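Local coordinates for ribokinase (PDB 6ILS), which catalyses the ATP- and magnesium-dependent phosphorylation of D-ribose at O-5, giving D-ribose 5-phosphate for nucleotide and amino acid synthesis or the pentose phosphate pathway, at residues V162-V168 with I183-P188; V222-L226 with F261-F265. All coordinates share one frame; numbering follows the deposited sequence.

Contact 1 (V162-V168 with I183-P188); sequences VPVILDV and IDILSP
D184 reaches across to the start of strand 164-168 and holds it at both ends of one residue. Its CB lies beside V164 O, 3.6 Å away; CG is carried toward V164 N and the CA of P163; OD2 then accepts the N-H of V164 at 2.8 Å through the lone pair that faces away from OD1. With chi1 at -64° the carboxylate swings back beside the backbone N of D184, and that N-H in turn bonds V164 O at 2.9 Å. V164 O also takes the N-H of I185, so this one carbonyl is gripped by two consecutive amides. A water donates to both V162 O and D184 OD2, closing the partly exposed end of the contact. Beyond it the strands run parallel, the bonds alternating from L166 N to I185 O, S187 N to L166 O and V168 N to S187 O; the last donor stands 50° out of its carbonyl plane. On the face of L166 and L186, I183 sends CD1 against L166 CB at 3.6 Å, and L186 CD1 packs equally close to V168 CG2. On the other face I165 and I185 lie side by side, pointing the same way, against A266 and M269 of helix 257-270. D167, on that same face, touches D259 of this helix; its OD1 accepts from G169 N and forms a salt bridge with K225. Strand 164-170, helix 177-180 and strand 185-187 make a beta-alpha-beta unit, the repeating element of the central sheet in the PfkB-family, ribokinase-like fold.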
ATOM      1  N   VAL B 162     -12.047 -12.740  33.871  1.00 50.75           N
ATOM      2  CA  VAL B 162     -10.739 -12.091  33.615  1.00 46.33           C
ATOM      3  C   VAL B 162     -10.959 -10.666  33.061  1.00 31.36           C
ATOM      4  O   VAL B 162     -11.962 -10.411  32.403  1.00 37.90           O
ATOM      5  CB  VAL B 162      -9.852 -12.967  32.662  1.00 41.32           C
ATOM      6  CG1 VAL B 162     -10.540 -14.297  32.347  1.00 47.75           C
ATOM      7  CG2 VAL B 162      -9.471 -12.235  31.361  1.00 30.01           C
ATOM      8  N   PRO B 163     -10.041  -9.728  33.348  1.00 32.08           N
ATOM      9  CA  PRO B 163     -10.295  -8.323  32.974  1.00 27.36           C
ATOM     10  C   PRO B 163     -10.300  -8.049  31.462  1.00 25.71           C
ATOM     11  O   PRO B 163      -9.481  -8.591  30.725  1.00 24.88           O
ATOM     12  CB  PRO B 163      -9.153  -7.566  33.652  1.00 29.04           C
ATOM     13  CG  PRO B 163      -8.106  -8.588  33.909  1.00 28.96           C
ATOM     14  CD  PRO B 163      -8.774  -9.896  34.073  1.00 32.00           C
ATOM     15  N   VAL B 164     -11.232  -7.218  31.021  1.00 20.58           N
ATOM     16  CA  VAL B 164     -11.336  -6.829  29.623  1.00 21.46           C
ATOM     17  C   VAL B 164     -11.166  -5.337  29.483  1.00 23.27           C
ATOM     18  O   VAL B 164     -11.885  -4.559  30.125  1.00 21.87           O
ATOM     19  CB  VAL B 164     -12.700  -7.230  29.020  1.00 26.20           C
ATOM     20  CG1 VAL B 164     -12.781  -6.811  27.557  1.00 23.48           C
ATOM     21  CG2 VAL B 164     -12.913  -8.718  29.167  1.00 28.04           C
ATOM     22  N   ILE B 165     -10.217  -4.937  28.644  1.00 17.32           N
ATOM     23  CA  ILE B 165      -9.960  -3.532  28.368  1.00 17.74           C
ATOM     24  C   ILE B 165     -10.390  -3.181  26.957  1.00 18.44           C
ATOM     25  O   ILE B 165      -9.998  -3.848  25.993  1.00 20.10           O
ATOM     26  CB  ILE B 165      -8.436  -3.185  28.545  1.00 16.91           C
ATOM     27  CG1 ILE B 165      -7.977  -3.557  29.956  1.00 21.74           C
ATOM     28  CG2 ILE B 165      -8.194  -1.716  28.217  1.00 20.85           C
ATOM     29  CD1 ILE B 165      -6.493  -3.288  30.226  1.00 24.11           C
ATOM     30  N   LEU B 166     -11.199  -2.138  26.835  1.00 17.04           N
ATOM     31  CA  LEU B 166     -11.607  -1.639  25.547  1.00 16.80           C
ATOM     32  C   LEU B 166     -10.973  -0.284  25.288  1.00 18.59           C
ATOM     33  O   LEU B 166     -11.276   0.715  25.953  1.00 17.96           O
ATOM     34  CB  LEU B 166     -13.143  -1.547  25.450  1.00 18.27           C
ATOM     35  CG  LEU B 166     -13.674  -0.857  24.199  1.00 18.47           C
ATOM     36  CD1 LEU B 166     -13.396  -1.675  22.920  1.00 16.58           C
ATOM     37  CD2 LEU B 166     -15.194  -0.588  24.339  1.00 24.13           C
ATOM     38  N   ASP B 167     -10.066  -0.271  24.319  1.00 19.06           N
ATOM     39  CA  ASP B 167      -9.459   0.951  23.829  1.00 19.73           C
ATOM     40  C   ASP B 167     -10.481   1.554  22.896  1.00 22.19           C
ATOM     41  O   ASP B 167     -11.072   0.839  22.078  1.00 20.39           O
ATOM     42  CB  ASP B 167      -8.117   0.632  23.141  1.00 21.05           C
ATOM     43  CG  ASP B 167      -7.542   1.801  22.362  1.00 25.54           C
ATOM     44  OD1 ASP B 167      -7.919   2.960  22.610  1.00 26.56           O
ATOM     45  OD2 ASP B 167      -6.693   1.548  21.471  1.00 30.77           O
ATOM     46  N   VAL B 168     -10.724   2.851  23.032  1.00 20.53           N
ATOM     47  CA  VAL B 168     -11.809   3.484  22.289  1.00 22.38           C
ATOM     48  C   VAL B 168     -11.301   3.892  20.921  1.00 24.94           C
ATOM     49  O   VAL B 168     -12.073   4.245  20.032  1.00 25.82           O
ATOM     50  CB  VAL B 168     -12.396   4.689  23.077  1.00 24.25           C
ATOM     51  CG1 VAL B 168     -13.540   5.338  22.321  1.00 25.93           C
ATOM     52  CG2 VAL B 168     -12.907   4.205  24.397  1.00 22.50           C
ATOM     53  N   ILE B 183     -17.349  -4.896  29.489  1.00 27.10           N
ATOM     54  CA  ILE B 183     -15.914  -4.682  29.690  1.00 26.97           C
ATOM     55  C   ILE B 183     -15.631  -4.249  31.127  1.00 31.20           C
ATOM     56  O   ILE B 183     -16.557  -3.930  31.883  1.00 25.91           O
ATOM     57  CB  ILE B 183     -15.375  -3.637  28.712  1.00 25.96           C
ATOM     58  CG1 ILE B 183     -16.030  -2.278  28.989  1.00 23.96           C
ATOM     59  CG2 ILE B 183     -15.578  -4.114  27.270  1.00 24.76           C
ATOM     60  CD1 ILE B 183     -15.498  -1.146  28.177  1.00 29.11           C
ATOM     61  N   ASP B 184     -14.356  -4.247  31.515  1.00 23.88           N
ATOM     62  CA  ASP B 184     -13.976  -3.850  32.870  1.00 24.53           C
ATOM     63  C   ASP B 184     -13.331  -2.469  32.870  1.00 26.39           C
ATOM     64  O   ASP B 184     -13.589  -1.641  33.743  1.00 24.79           O
ATOM     65  CB  ASP B 184     -13.025  -4.878  33.484  1.00 21.46           C
ATOM     66  CG  ASP B 184     -13.673  -6.246  33.660  1.00 32.50           C
ATOM     67  OD1 ASP B 184     -14.434  -6.418  34.635  1.00 33.72           O
ATOM     68  OD2 ASP B 184     -13.426  -7.153  32.833  1.00 29.45           O
ATOM     69  N   ILE B 185     -12.488  -2.213  31.877  1.00 20.94           N
ATOM     70  CA  ILE B 185     -11.802  -0.937  31.805  1.00 20.75           C
ATOM     71  C   ILE B 185     -12.010  -0.317  30.444  1.00 17.05           C
ATOM     72  O   ILE B 185     -11.760  -0.956  29.427  1.00 18.80           O
ATOM     73  CB  ILE B 185     -10.286  -1.100  32.069  1.00 17.39           C
ATOM     74  CG1 ILE B 185     -10.057  -1.714  33.446  1.00 23.17           C
ATOM     75  CG2 ILE B 185      -9.579   0.240  31.912  1.00 17.91           C
ATOM     76  CD1 ILE B 185      -8.599  -2.027  33.763  1.00 23.66           C
ATOM     77  N   LEU B 186     -12.470   0.927  30.425  1.00 16.58           N
ATOM     78  CA  LEU B 186     -12.602   1.693  29.204  1.00 19.85           C
ATOM     79  C   LEU B 186     -11.374   2.594  29.080  1.00 19.35           C
ATOM     80  O   LEU B 186     -10.994   3.249  30.059  1.00 19.45           O
ATOM     81  CB  LEU B 186     -13.892   2.536  29.221  1.00 19.74           C
ATOM     82  CG  LEU B 186     -14.217   3.288  27.932  1.00 23.32           C
ATOM     83  CD1 LEU B 186     -14.647   2.306  26.845  1.00 21.73           C
ATOM     84  CD2 LEU B 186     -15.318   4.339  28.165  1.00 27.14           C
ATOM     85  N   SER B 187     -10.741   2.637  27.910  1.00 16.22           N
ATOM     86  CA  SER B 187      -9.570   3.509  27.768  1.00 17.71           C
ATOM     87  C   SER B 187      -9.668   4.475  26.583  1.00 19.67           C
ATOM     88  O   SER B 187      -9.246   4.161  25.468  1.00 20.10           O
ATOM     89  CB  SER B 187      -8.282   2.661  27.667  1.00 21.73           C
ATOM     90  OG  SER B 187      -7.115   3.482  27.791  1.00 19.63           O
ATOM     91  N   PRO B 188     -10.235   5.670  26.826  1.00 18.88           N
ATOM     92  CA  PRO B 188     -10.325   6.729  25.829  1.00 19.48           C
ATOM     93  C   PRO B 188      -9.244   7.776  26.002  1.00 20.40           C
ATOM     94  O   PRO B 188      -8.740   7.943  27.114  1.00 21.11           O
ATOM     95  CB  PRO B 188     -11.678   7.362  26.131  1.00 18.98           C
ATOM     96  CG  PRO B 188     -11.726   7.307  27.632  1.00 20.50           C
ATOM     97  CD  PRO B 188     -11.026   6.001  28.028  1.00 16.70           C
TER
HETATM   98  O   HOH W   1     -14.295  -9.872  33.659  1.00 39.23           O

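Contact 2 (V222-L226 with F261-F265). With ATP (adenosine-5'-triphosphate), chain E.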
ATOM      1  N   VAL B 222     -11.994   3.650  34.270  1.00 18.71           N
ATOM      2  CA  VAL B 222     -11.693   4.379  33.061  1.00 17.29           C
ATOM      3  C   VAL B 222     -10.226   4.825  33.121  1.00 21.20           C
ATOM      4  O   VAL B 222      -9.803   5.481  34.068  1.00 16.91           O
ATOM      5  CB  VAL B 222     -12.624   5.586  32.869  1.00 21.44           C
ATOM      6  CG1 VAL B 222     -12.345   6.281  31.538  1.00 18.13           C
ATOM      7  CG2 VAL B 222     -14.116   5.135  32.958  1.00 21.59           C
ATOM      8  N   LEU B 223      -9.473   4.421  32.107  1.00 17.63           N
ATOM      9  CA  LEU B 223      -8.054   4.763  31.948  1.00 15.80           C
ATOM     10  C   LEU B 223      -7.950   5.859  30.896  1.00 16.14           C
ATOM     11  O   LEU B 223      -7.968   5.583  29.700  1.00 17.37           O
ATOM     12  CB  LEU B 223      -7.261   3.502  31.531  1.00 18.02           C
ATOM     13  CG  LEU B 223      -5.766   3.670  31.240  1.00 19.77           C
ATOM     14  CD1 LEU B 223      -5.070   4.061  32.533  1.00 15.00           C
ATOM     15  CD2 LEU B 223      -5.188   2.360  30.686  1.00 19.30           C
ATOM     16  N   VAL B 224      -7.897   7.113  31.317  1.00 15.14           N
ATOM     17  CA  VAL B 224      -7.914   8.202  30.359  1.00 18.06           C
ATOM     18  C   VAL B 224      -6.510   8.633  29.929  1.00 19.82           C
ATOM     19  O   VAL B 224      -5.667   8.944  30.770  1.00 20.27           O
ATOM     20  CB  VAL B 224      -8.655   9.435  30.922  1.00 24.19           C
ATOM     21  CG1 VAL B 224      -8.836  10.468  29.829  1.00 23.21           C
ATOM     22  CG2 VAL B 224     -10.006   9.026  31.498  1.00 24.52           C
ATOM     23  N   LYS B 225      -6.272   8.629  28.618  1.00 19.79           N
ATOM     24  CA  LYS B 225      -5.005   9.083  28.055  1.00 20.07           C
ATOM     25  C   LYS B 225      -5.085  10.577  27.753  1.00 24.72           C
ATOM     26  O   LYS B 225      -5.992  11.031  27.059  1.00 23.07           O
ATOM     27  CB  LYS B 225      -4.668   8.267  26.795  1.00 22.09           C
ATOM     28  CG  LYS B 225      -4.463   6.776  27.107  1.00 23.02           C
ATOM     29  CD  LYS B 225      -4.546   5.847  25.872  1.00 26.11           C
ATOM     30  CE  LYS B 225      -5.991   5.731  25.374  1.00 27.58           C
ATOM     31  NZ  LYS B 225      -6.315   4.358  24.832  1.00 31.34           N
ATOM     32  N   LEU B 226      -4.131  11.343  28.280  1.00 22.28           N
ATOM     33  CA  LEU B 226      -4.225  12.795  28.228  1.00 24.47           C
ATOM     34  C   LEU B 226      -3.078  13.443  27.447  1.00 29.78           C
ATOM     35  O   LEU B 226      -2.744  14.607  27.682  1.00 31.19           O
ATOM     36  CB  LEU B 226      -4.271  13.357  29.645  1.00 22.77           C
ATOM     37  CG  LEU B 226      -5.388  12.806  30.521  1.00 28.70           C
ATOM     38  CD1 LEU B 226      -5.189  13.184  31.971  1.00 30.79           C
ATOM     39  CD2 LEU B 226      -6.721  13.297  30.012  1.00 28.27           C
ATOM     40  N   PHE B 261       0.877   2.508  25.396  1.00 14.61           N
ATOM     41  CA  PHE B 261       0.428   2.877  26.742  1.00 16.36           C
ATOM     42  C   PHE B 261      -0.582   1.851  27.260  1.00 15.98           C
ATOM     43  O   PHE B 261      -0.464   1.326  28.374  1.00 13.20           O
ATOM     44  CB  PHE B 261      -0.189   4.283  26.754  1.00 13.17           C
ATOM     45  CG  PHE B 261      -0.559   4.755  28.146  1.00 15.71           C
ATOM     46  CD1 PHE B 261      -1.794   4.448  28.702  1.00 17.23           C
ATOM     47  CD2 PHE B 261       0.349   5.464  28.906  1.00 15.77           C
ATOM     48  CE1 PHE B 261      -2.123   4.857  29.994  1.00 16.35           C
ATOM     49  CE2 PHE B 261       0.031   5.881  30.200  1.00 18.57           C
ATOM     50  CZ  PHE B 261      -1.211   5.566  30.746  1.00 18.64           C
ATOM     51  N   THR B 262      -1.577   1.563  26.431  1.00 15.07           N
ATOM     52  CA  THR B 262      -2.677   0.694  26.855  1.00 13.75           C
ATOM     53  C   THR B 262      -2.208  -0.744  27.046  1.00 14.96           C
ATOM     54  O   THR B 262      -2.515  -1.383  28.049  1.00 16.82           O
ATOM     55  CB  THR B 262      -3.841   0.734  25.824  1.00 19.55           C
ATOM     56  OG1 THR B 262      -4.219   2.097  25.600  1.00 21.26           O
ATOM     57  CG2 THR B 262      -5.036  -0.033  26.356  1.00 19.56           C
ATOM     58  N   ALA B 263      -1.399  -1.252  26.120  1.00 15.00           N
ATOM     59  CA  ALA B 263      -0.889  -2.612  26.278  1.00 14.27           C
ATOM     60  C   ALA B 263       0.085  -2.764  27.450  1.00 13.93           C
ATOM     61  O   ALA B 263       0.090  -3.804  28.123  1.00 14.72           O
ATOM     62  CB  ALA B 263      -0.227  -3.089  24.962  1.00 14.90           C
ATOM     63  N   ALA B 264       0.909  -1.744  27.703  1.00 13.66           N
ATOM     64  CA  ALA B 264       1.884  -1.818  28.799  1.00 16.90           C
ATOM     65  C   ALA B 264       1.154  -1.772  30.143  1.00 15.81           C
ATOM     66  O   ALA B 264       1.507  -2.468  31.097  1.00 13.32           O
ATOM     67  CB  ALA B 264       2.913  -0.658  28.698  1.00 13.86           C
ATOM     68  N   PHE B 265       0.117  -0.948  30.202  1.00 15.78           N
ATOM     69  CA  PHE B 265      -0.742  -0.925  31.380  1.00 16.29           C
ATOM     70  C   PHE B 265      -1.314  -2.327  31.634  1.00 16.77           C
ATOM     71  O   PHE B 265      -1.300  -2.820  32.756  1.00 18.30           O
ATOM     72  CB  PHE B 265      -1.862   0.106  31.196  1.00 15.44           C
ATOM     73  CG  PHE B 265      -2.806   0.183  32.367  1.00 16.21           C
ATOM     74  CD1 PHE B 265      -3.873  -0.704  32.483  1.00 20.15           C
ATOM     75  CD2 PHE B 265      -2.634   1.152  33.339  1.00 16.18           C
ATOM     76  CE1 PHE B 265      -4.743  -0.632  33.573  1.00 24.32           C
ATOM     77  CE2 PHE B 265      -3.501   1.222  34.429  1.00 18.40           C
ATOM     78  CZ  PHE B 265      -4.553   0.337  34.536  1.00 22.27           C
TER
HETATM   79  PG  ATP E 401      -4.111   8.115  21.833  1.00 43.93           P
HETATM   80  O1G ATP E 401      -5.050   7.046  22.260  1.00 40.11           O
HETATM   81  O2G ATP E 401      -3.088   7.570  20.848  1.00 44.89           O
HETATM   82  O3G ATP E 401      -4.833   9.228  21.138  1.00 47.42           O
HETATM   83  PB  ATP E 401      -3.069  10.177  23.436  1.00 43.00           P
HETATM   84  O1B ATP E 401      -2.436  10.291  24.754  1.00 35.53           O
HETATM   85  O2B ATP E 401      -4.270  11.006  23.467  1.00 42.99           O
HETATM   86  O3B ATP E 401      -3.421   8.657  23.176  1.00 42.07           O
HETATM   87  PA  ATP E 401      -0.667  11.086  22.073  1.00 48.85           P
HETATM   88  O1A ATP E 401      -0.517  12.569  22.393  1.00 43.66           O
HETATM   89  O2A ATP E 401      -0.167  10.810  20.678  1.00 39.60           O
HETATM   90  O3A ATP E 401      -2.193  10.671  22.173  1.00 58.03           O
HETATM   91  O5' ATP E 401       0.198  10.257  23.080  1.00 39.85           O
HETATM   92  C5' ATP E 401       0.146   8.844  23.071  1.00 38.15           C
HETATM   93  C4' ATP E 401       0.937   8.329  24.346  1.00 33.86           C
HETATM   94  O4' ATP E 401       2.370   8.904  24.320  1.00 33.02           O
HETATM   95  C3' ATP E 401       0.387   8.788  25.388  1.00 33.85           C
HETATM   96  O3' ATP E 401       0.439   7.814  26.446  1.00 26.51           O
HETATM   97  C2' ATP E 401       1.267  10.115  25.854  1.00 31.28           C
HETATM   98  O2' ATP E 401       1.031  10.307  27.278  1.00 29.98           O
HETATM   99  C1' ATP E 401       2.469   9.860  25.536  1.00 31.39           C
HETATM  100  N9  ATP E 401       3.131  11.070  25.013  1.00 32.53           N
HETATM  101  C8  ATP E 401       2.875  12.084  24.135  1.00 33.53           C
HETATM  102  N7  ATP E 401       3.958  12.907  24.129  1.00 35.44           N
HETATM  103  C5  ATP E 401       4.889  12.393  24.998  1.00 32.19           C
HETATM  104  C6  ATP E 401       6.159  12.833  25.367  1.00 35.38           C
HETATM  105  N6  ATP E 401       6.854  14.003  24.908  1.00 36.58           N
HETATM  106  N1  ATP E 401       6.863  12.135  26.256  1.00 29.28           N
HETATM  107  C2  ATP E 401       6.349  10.975  26.799  1.00 26.86           C
HETATM  108  N3  ATP E 401       5.115  10.533  26.445  1.00 22.87           N
HETATM  109  C4  ATP E 401       4.384  11.256  25.541  1.00 31.00           C
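L223 and F265 both hold CG anti to their backbone N (chi1 177° and 179°), which sends the leucine branches and the phenyl ring at each other from opposite directions. CD2 of L223 settles over one face of the F265 ring in a CH-pi contact, 3.8 Å from the centroid and 17° off the ring normal. The other branch, CD1, lies 3.8 Å from CE2 of F265 and also meets the edge of the F261 ring, near its plane, 4.0 Å from CE1. One leucine thus fits between the rings of two residues one helical turn apart, whose backbones are joined by the bond from F265 N to F261 O. In this alpha/beta ribokinase-like fold, helix 257-270 packs on the central sheet, with helix 275-289 also touching L223, F261 and F265. Nearer the nucleotide, K225 slides past F261 in the opposite direction, CG 3.9 Å from the ring's CD1. Bends at chi3 and chi4 turn its tip to T262, where NZ donates to OG1 at 3.2 Å. The hydroxyl of T262 is also hydrogen-bonded to G258 O, while the strongest partner of NZ is S187 O. K225 and F261 belong to the ATP pocket: CE of K225 lies 3.5 Å from O1G of the gamma-phosphate, and CD2 of F261 lies 3.4 Å from O3' of ATP.

Contacts 1 and 2 lie about 10 Å apart between centres, and both reach the central sheet, where strands 185-187 and 221-225 are neighbours. L186 O and L223 N, 2.8 Å apart, probably form a hydrogen bond, as do S187 OG and L223 O at 3.0 Å. K225 of contact 2 also reaches back to contact 1 with its amine. Here the sheet meets the active site: the side chain of D167 is, between nearest atoms, about 5 Å from the bound ATP, about 6 Å from ribose and about 4 Å from that of D259, the predicted proton acceptor.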